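Local coordinates for kinetochore protein Mis16 (Schizosaccharomyces japonicus, PDB 4XYH) that binds histone H4 and, independently, the CENP-A chaperone Scm3, and probably helps in this way to deliver the centromeric histone, at residues R179-E184 with T200-T205. Numbering follows the deposited sequence.
Sequences RHHTSE and TGTEDT
His181 and Asp204 form the His-carboxylate pair of a WD40 beta-propeller blade, part of the Trp-Ser/Thr-His-Asp network known from this repeat family: His181 in the loop entering the blade, Thr200 on strand 197-201, Asp204 in the following type I turn and Trp210 on strand 207-211. His181 CB lies 3.3 Å from Asp204 OD2; with CG anti to its own carbonyl carbon (chi1 -72°), the ring extends toward strand 197-201. His181 ND1 donates to the syn lone pair of Asp204 OD2 at 3.0 Å, an acceptor only 5° out of the ring plane, and ring and carboxylate are nearly coplanar. At the far edge His181 NE2 meets Thr200 OG1 in a hydrogen bond at 2.6 Å; the same hydroxyl bonds Trp210 NE1, which extends the chain of polar contacts. Over one face, Thr202 CG2 sits 3.5 Å from the centroid of the His181 ring in a CH-pi contact. An alanine in place of His181 would probably leave Thr200 OG1 and Asp204 OD2 without their shared bridge and Thr202 CG2 facing a gap in place of the ring. Asp204 is fixed from further directions: Thr182 N reaches the anti lone pair of Asp204 OD2 at 2.9 Å, while OD1 bonds Ser206 OG. The turn has its own brace, an ST turn in which Asp204 N donates to Thr202 OG1 with an N-H...O angle of 169°. Beyond it, the loop is pinned to the turn by Glu203 N, which donates to Glu184 O at 3.0 Å.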
# COMPACT_ATOMS: atom_id res chain seq x y z
N ARG A 179 -5.46 -13.53 -16.54
CA ARG A 179 -5.48 -14.95 -16.18
C ARG A 179 -4.17 -15.70 -16.30
O ARG A 179 -4.03 -16.50 -17.22
CB ARG A 179 -6.48 -15.72 -17.04
CG ARG A 179 -7.73 -15.01 -17.32
CD ARG A 179 -8.83 -15.98 -17.67
NE ARG A 179 -9.36 -16.59 -16.47
CZ ARG A 179 -10.61 -16.48 -16.03
NH1 ARG A 179 -11.53 -15.79 -16.69
NH2 ARG A 179 -10.94 -17.09 -14.91
N HIS A 180 -3.26 -15.52 -15.35
CA HIS A 180 -2.12 -16.43 -15.27
C HIS A 180 -1.86 -17.05 -13.90
O HIS A 180 -1.56 -18.23 -13.78
CB HIS A 180 -0.84 -15.72 -15.70
CG HIS A 180 0.23 -16.67 -16.16
ND1 HIS A 180 1.23 -17.12 -15.33
CD2 HIS A 180 0.46 -17.23 -17.37
CE1 HIS A 180 2.03 -17.94 -16.00
NE2 HIS A 180 1.58 -18.02 -17.24
N HIS A 181 -1.89 -16.22 -12.87
CA HIS A 181 -1.54 -16.65 -11.53
C HIS A 181 -2.39 -17.82 -11.04
O HIS A 181 -3.57 -17.91 -11.40
CB HIS A 181 -1.67 -15.46 -10.56
CG HIS A 181 -0.59 -14.43 -10.73
ND1 HIS A 181 0.75 -14.71 -10.49
CD2 HIS A 181 -0.64 -13.14 -11.11
CE1 HIS A 181 1.46 -13.62 -10.73
NE2 HIS A 181 0.65 -12.65 -11.11
N THR A 182 -1.79 -18.68 -10.21
CA THR A 182 -2.46 -19.87 -9.68
C THR A 182 -2.70 -19.82 -8.17
O THR A 182 -3.40 -20.67 -7.62
CB THR A 182 -1.66 -21.14 -10.03
OG1 THR A 182 -0.29 -20.95 -9.67
CG2 THR A 182 -1.74 -21.41 -11.53
N SER A 183 -2.14 -18.81 -7.50
CA SER A 183 -2.43 -18.54 -6.09
C SER A 183 -2.71 -17.06 -5.87
O SER A 183 -2.18 -16.22 -6.57
CB SER A 183 -1.26 -18.95 -5.19
OG SER A 183 -1.13 -20.36 -5.13
N GLU A 184 -3.49 -16.74 -4.85
CA GLU A 184 -3.76 -15.35 -4.51
C GLU A 184 -2.49 -14.61 -4.12
O GLU A 184 -1.48 -15.23 -3.78
CB GLU A 184 -4.80 -15.28 -3.39
CG GLU A 184 -6.14 -15.75 -3.91
CD GLU A 184 -7.24 -15.80 -2.87
OE1 GLU A 184 -6.95 -15.57 -1.66
OE2 GLU A 184 -8.40 -16.07 -3.28
N THR A 200 1.98 -7.89 -11.56
CA THR A 200 1.46 -8.57 -10.38
C THR A 200 2.43 -9.65 -9.88
O THR A 200 3.19 -10.23 -10.66
CB THR A 200 0.10 -9.22 -10.67
OG1 THR A 200 0.24 -10.15 -11.76
CG2 THR A 200 -0.93 -8.17 -11.04
N GLY A 201 2.39 -9.91 -8.57
CA GLY A 201 3.17 -10.96 -7.95
C GLY A 201 2.32 -11.58 -6.85
O GLY A 201 1.62 -10.87 -6.13
N THR A 202 2.36 -12.91 -6.74
CA THR A 202 1.51 -13.59 -5.77
C THR A 202 2.26 -14.68 -5.01
O THR A 202 3.48 -14.82 -5.11
CB THR A 202 0.29 -14.26 -6.43
OG1 THR A 202 0.71 -15.47 -7.09
CG2 THR A 202 -0.40 -13.31 -7.43
N GLU A 203 1.48 -15.49 -4.30
CA GLU A 203 1.99 -16.64 -3.57
C GLU A 203 2.52 -17.75 -4.49
O GLU A 203 3.26 -18.61 -4.03
CB GLU A 203 0.89 -17.17 -2.62
CG GLU A 203 0.60 -16.15 -1.50
CD GLU A 203 -0.73 -16.35 -0.75
OE1 GLU A 203 -1.30 -17.46 -0.77
OE2 GLU A 203 -1.19 -15.36 -0.12
N ASP A 204 2.21 -17.73 -5.78
CA ASP A 204 2.75 -18.76 -6.66
C ASP A 204 4.20 -18.44 -7.04
O ASP A 204 4.83 -19.20 -7.77
CB ASP A 204 1.88 -18.97 -7.92
CG ASP A 204 1.80 -17.73 -8.83
OD1 ASP A 204 2.79 -17.00 -9.00
OD2 ASP A 204 0.71 -17.51 -9.40
N THR A 205 4.73 -17.33 -6.50
CA THR A 205 6.13 -16.89 -6.61
C THR A 205 6.50 -16.31 -7.99
O THR A 205 7.64 -15.90 -8.21
CB THR A 205 7.17 -18.03 -6.29
OG1 THR A 205 7.42 -18.83 -7.45
CG2 THR A 205 6.72 -18.93 -5.11